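Local structure of nudix hydrolase domain-containing protein (Thermotoga maritima, 3E57) at residues M37-E42 with L138-L143; V74-D79 with I180-L185. The protein is of unknown function but is a putative Nudix hydrolase that probably cleaves a nucleoside diphosphate linked to another moiety. All coordinates share one frame; numbering follows the deposited sequence.

Contact 1: M37-E42 with L138-L143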
# COMPACT_ATOMS: atom_id res chain seq x y z
N MET B 37 -6.11 -1.93 1.26
CA MET B 37 -7.29 -1.67 0.40
C MET B 37 -8.58 -1.79 1.20
O MET B 37 -8.78 -2.77 1.92
CB MET B 37 -7.33 -2.68 -0.75
CG MET B 37 -8.46 -2.37 -1.73
SD MET B 37 -8.44 -3.43 -3.17
CE MET B 37 -8.70 -5.01 -2.41
N ARG B 38 -9.45 -0.78 1.08
CA ARG B 38 -10.76 -0.79 1.71
C ARG B 38 -11.60 -1.87 1.06
O ARG B 38 -11.59 -1.98 -0.16
CB ARG B 38 -11.46 0.55 1.55
CG ARG B 38 -12.93 0.57 2.01
CD ARG B 38 -13.25 1.81 2.80
NE ARG B 38 -12.30 1.83 3.92
CZ ARG B 38 -12.50 2.33 5.13
NH1 ARG B 38 -13.65 2.90 5.49
NH2 ARG B 38 -11.50 2.25 5.98
N VAL B 39 -12.27 -2.66 1.88
CA VAL B 39 -13.26 -3.62 1.39
C VAL B 39 -14.47 -3.63 2.32
O VAL B 39 -14.39 -3.18 3.45
CB VAL B 39 -12.70 -5.07 1.21
CG1 VAL B 39 -11.37 -5.08 0.41
CG2 VAL B 39 -12.56 -5.77 2.53
N ASN B 40 -15.59 -4.12 1.81
CA ASN B 40 -16.81 -4.22 2.60
C ASN B 40 -16.72 -5.40 3.57
O ASN B 40 -16.31 -6.49 3.19
CB ASN B 40 -18.02 -4.33 1.66
CG ASN B 40 -19.30 -4.65 2.39
OD1 ASN B 40 -19.56 -5.80 2.77
ND2 ASN B 40 -20.12 -3.63 2.59
N PHE B 41 -17.08 -5.16 4.82
CA PHE B 41 -16.92 -6.16 5.86
C PHE B 41 -17.73 -7.42 5.57
O PHE B 41 -17.22 -8.54 5.73
CB PHE B 41 -17.30 -5.60 7.23
CG PHE B 41 -16.88 -6.47 8.39
CD1 PHE B 41 -15.73 -7.27 8.32
CD2 PHE B 41 -17.61 -6.46 9.57
CE1 PHE B 41 -15.34 -8.04 9.37
CE2 PHE B 41 -17.20 -7.23 10.64
CZ PHE B 41 -16.07 -8.03 10.54
N GLU B 42 -18.98 -7.24 5.15
CA GLU B 42 -19.83 -8.39 4.83
C GLU B 42 -19.22 -9.24 3.70
O GLU B 42 -19.21 -10.46 3.78
CB GLU B 42 -21.24 -7.92 4.47
CG GLU B 42 -22.25 -9.05 4.33
CD GLU B 42 -22.21 -10.00 5.50
OE1 GLU B 42 -22.32 -9.53 6.66
OE2 GLU B 42 -22.05 -11.21 5.27
N LEU B 138 -16.03 -1.93 16.86
CA LEU B 138 -14.96 -2.35 15.98
C LEU B 138 -15.44 -1.94 14.60
O LEU B 138 -16.48 -2.41 14.13
CB LEU B 138 -14.68 -3.85 16.04
CG LEU B 138 -13.88 -4.36 17.25
CD1 LEU B 138 -13.17 -5.66 16.90
CD2 LEU B 138 -12.88 -3.32 17.76
N GLU B 139 -14.71 -1.01 13.99
CA GLU B 139 -15.03 -0.56 12.66
C GLU B 139 -14.05 -1.26 11.75
O GLU B 139 -12.86 -1.03 11.86
CB GLU B 139 -14.86 0.96 12.56
CG GLU B 139 -15.28 1.55 11.21
CD GLU B 139 -14.94 3.04 11.06
OE1 GLU B 139 -14.51 3.68 12.05
OE2 GLU B 139 -15.09 3.56 9.93
N PHE B 140 -14.54 -2.14 10.88
CA PHE B 140 -13.67 -2.77 9.90
C PHE B 140 -13.25 -1.75 8.84
O PHE B 140 -14.10 -1.08 8.25
CB PHE B 140 -14.40 -3.94 9.24
CG PHE B 140 -13.61 -4.61 8.14
CD1 PHE B 140 -12.52 -5.40 8.42
CD2 PHE B 140 -13.98 -4.45 6.81
CE1 PHE B 140 -11.82 -6.03 7.41
CE2 PHE B 140 -13.29 -5.08 5.79
CZ PHE B 140 -12.21 -5.87 6.09
N LEU B 141 -11.94 -1.62 8.61
CA LEU B 141 -11.43 -0.67 7.63
C LEU B 141 -11.08 -1.33 6.31
O LEU B 141 -11.35 -0.78 5.25
CB LEU B 141 -10.21 0.07 8.19
CG LEU B 141 -10.39 0.85 9.49
CD1 LEU B 141 -9.11 1.63 9.81
CD2 LEU B 141 -11.58 1.79 9.40
N GLY B 142 -10.46 -2.50 6.34
CA GLY B 142 -10.10 -3.20 5.11
C GLY B 142 -9.00 -4.21 5.33
O GLY B 142 -8.79 -4.68 6.45
N LEU B 143 -8.28 -4.50 4.25
CA LEU B 143 -7.26 -5.54 4.23
C LEU B 143 -5.85 -5.02 4.03
O LEU B 143 -5.62 -4.09 3.24
CB LEU B 143 -7.55 -6.51 3.09
CG LEU B 143 -8.89 -7.27 3.19
CD1 LEU B 143 -8.95 -8.34 2.10
CD2 LEU B 143 -9.05 -7.88 4.54
O HOH W 1 -14.98 -0.91 4.94
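Met37 and Leu143 form an antiparallel hydrogen-bonded pair: Met37 N donates to Leu143 O at 3.0 Å, and Leu143 N returns a bond to Met37 O at 2.9 Å. Farther along, where the strands part, a water donates to Val39 O at 2.8 Å and, weakly, to Phe140 O. Beyond the ladder the guanidinium of Arg38 lies with one face over Leu141 O; NE and NH2 are both close to that oxygen, but their angles are too poor for hydrogen bonds. A classic beta bulge interrupts strand 131-145, Leu141 and Gly142 together opposing Leu159 of strand 155-163. The packing centres on Phe140, whose CG is anti to the backbone N (chi1 176°), which lays the ring against Val39 and Phe41. Phe41 stacks offset on one face, centroids 4.7 Å apart and planes at 24°, while Val39 CG2 meets the ring edge in plane, 3.4 Å from Phe140 CE2. Phe160 meets the same ring edge-to-face. With an alanine here, Phe41 is likely to lose its stacking partner and a gap to open beside Val39 CG2. The backbone pair thus fixes the strand at Met37, whereas the start of helix 41-51 is held to strand 131-145 chiefly by apolar and aromatic packing.

Contact 2: V74-D79 with I180-L185; sequences VIMDGD and IKLEEL
Asp79 O and Leu182 N make the one backbone link between these segments, a weak hydrogen bond of 3.5 Å with an N-H...O angle of 143°. It lies at the margin of the Nudix-domain sheet, at the tip of a beta hairpin: strands 66-77 and 80-85 run antiparallel, joined by a tight turn containing Gly78, at positive phi (64°), and Asp79, and strand 80-85 pairs antiparallel with 176-181. Asp79 therefore meets the chain just as it leaves strand 176-181, and its CA comes within 6.2 Å of Lys181 CA, the nearest such approach. Past the strand the chain turns back on itself, as the bonds from Glu184 N to Lys181 O (2.9 Å) and from Leu185 N to Leu182 O (3.0 Å) record. Among the side chains, Leu182 points from its backbone toward 74-79, and the methyl end of Met76 comes to meet it. The bend at chi3 (84°) turns the Met76 methyl out of line with the rest of its chain, and the two side chains cross at about a right angle. Phe207 touches both, adding the end of the modelled chain to this apolar patch. The Met76 methyl CE sits against both branches of the leucine, 3.9 Å from Leu182 CD1 and 4.1 Å from Leu182 CD2.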
# COMPACT_ATOMS: atom_id res chain seq x y z
N VAL B 74 -6.39 -1.59 15.76
CA VAL B 74 -5.84 -0.36 16.27
C VAL B 74 -6.85 0.18 17.28
O VAL B 74 -8.05 0.26 16.98
CB VAL B 74 -5.64 0.65 15.14
CG1 VAL B 74 -5.20 2.00 15.71
CG2 VAL B 74 -4.62 0.11 14.12
N ILE B 75 -6.37 0.54 18.46
CA ILE B 75 -7.24 0.96 19.55
C ILE B 75 -7.13 2.47 19.72
O ILE B 75 -6.02 2.99 19.80
CB ILE B 75 -6.86 0.24 20.86
CG1 ILE B 75 -7.25 -1.24 20.76
CG2 ILE B 75 -7.54 0.88 22.08
CD1 ILE B 75 -6.68 -2.08 21.85
N MET B 76 -8.28 3.15 19.76
CA MET B 76 -8.32 4.57 20.12
C MET B 76 -9.17 4.80 21.37
O MET B 76 -10.29 4.31 21.46
CB MET B 76 -8.90 5.39 18.98
CG MET B 76 -7.90 5.70 17.88
SD MET B 76 -8.53 6.93 16.74
CE MET B 76 -8.12 8.46 17.59
N ASP B 77 -8.60 5.56 22.32
CA ASP B 77 -9.29 5.99 23.54
C ASP B 77 -9.46 7.49 23.40
O ASP B 77 -8.49 8.24 23.47
CB ASP B 77 -8.44 5.64 24.78
CG ASP B 77 -9.17 5.88 26.11
OD1 ASP B 77 -10.09 6.73 26.17
OD2 ASP B 77 -8.81 5.24 27.11
N GLY B 78 -10.69 7.92 23.14
CA GLY B 78 -10.96 9.32 22.84
C GLY B 78 -10.27 9.70 21.56
O GLY B 78 -10.44 9.04 20.52
N ASP B 79 -9.46 10.75 21.61
CA ASP B 79 -8.76 11.22 20.42
C ASP B 79 -7.30 10.78 20.45
O ASP B 79 -6.46 11.36 19.76
CB ASP B 79 -8.89 12.74 20.28
CG ASP B 79 -10.13 13.15 19.47
OD1 ASP B 79 -10.57 12.37 18.59
OD2 ASP B 79 -10.65 14.27 19.70
N ILE B 180 -1.14 8.21 22.33
CA ILE B 180 -0.66 9.44 21.72
C ILE B 180 -1.79 10.16 21.00
O ILE B 180 -2.70 9.53 20.48
CB ILE B 180 0.53 9.19 20.75
CG1 ILE B 180 0.08 8.45 19.50
CG2 ILE B 180 1.65 8.43 21.47
CD1 ILE B 180 1.17 8.32 18.46
N LYS B 181 -1.71 11.48 20.99
CA LYS B 181 -2.66 12.28 20.23
C LYS B 181 -2.48 11.98 18.74
O LYS B 181 -1.37 11.69 18.28
CB LYS B 181 -2.44 13.77 20.53
CG LYS B 181 -2.88 14.14 21.94
CD LYS B 181 -2.71 15.61 22.26
CE LYS B 181 -1.27 15.95 22.64
NZ LYS B 181 -1.20 17.31 23.28
N LEU B 182 -3.57 12.04 17.99
CA LEU B 182 -3.54 11.74 16.57
C LEU B 182 -2.58 12.67 15.83
O LEU B 182 -1.93 12.25 14.88
CB LEU B 182 -4.95 11.84 15.97
CG LEU B 182 -5.36 10.83 14.90
CD1 LEU B 182 -5.11 9.39 15.33
CD2 LEU B 182 -6.84 11.02 14.59
N GLU B 183 -2.46 13.92 16.27
CA GLU B 183 -1.52 14.87 15.63
C GLU B 183 -0.05 14.56 15.93
O GLU B 183 0.86 15.24 15.40
CB GLU B 183 -1.86 16.33 15.96
CG GLU B 183 -1.50 16.80 17.37
CD GLU B 183 -2.68 16.83 18.32
OE1 GLU B 183 -3.68 16.11 18.08
OE2 GLU B 183 -2.60 17.58 19.32
N GLU B 184 0.19 13.56 16.78
CA GLU B 184 1.53 13.01 17.01
C GLU B 184 1.77 11.71 16.25
O GLU B 184 2.89 11.20 16.23
CB GLU B 184 1.77 12.76 18.50
CG GLU B 184 1.75 14.01 19.38
CD GLU B 184 2.30 13.75 20.79
OE1 GLU B 184 2.21 14.66 21.64
OE2 GLU B 184 2.81 12.63 21.06
N LEU B 185 0.73 11.15 15.64
CA LEU B 185 0.86 9.85 15.01
C LEU B 185 1.77 9.90 13.77
O LEU B 185 2.48 8.95 13.48
CB LEU B 185 -0.51 9.26 14.67
CG LEU B 185 -0.48 7.88 13.99
CD1 LEU B 185 0.32 6.86 14.80
CD2 LEU B 185 -1.91 7.42 13.74

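In the fold
From the N terminus, the chain first reaches 37-42, passes through 74-79, returns at 138-143 to close contact 1, and closes contact 2 at 180-185. The segments alternate, so the two closures cross: 95 residues lie between the halves of contact 1 and 100 between those of contact 2. Contact 1 ties strand 36-38 and the start of helix 41-51 to strand 131-145, beside the second subunit, whose strand pairs with Met37. Contact 2 joins the turn after strand 66-77 to the end of strand 176-181. Their centres are 20 Å apart and they do not touch, but both reach the same mixed sheet, which strand 155-163 bridges by pairing with 66-77 and 131-145.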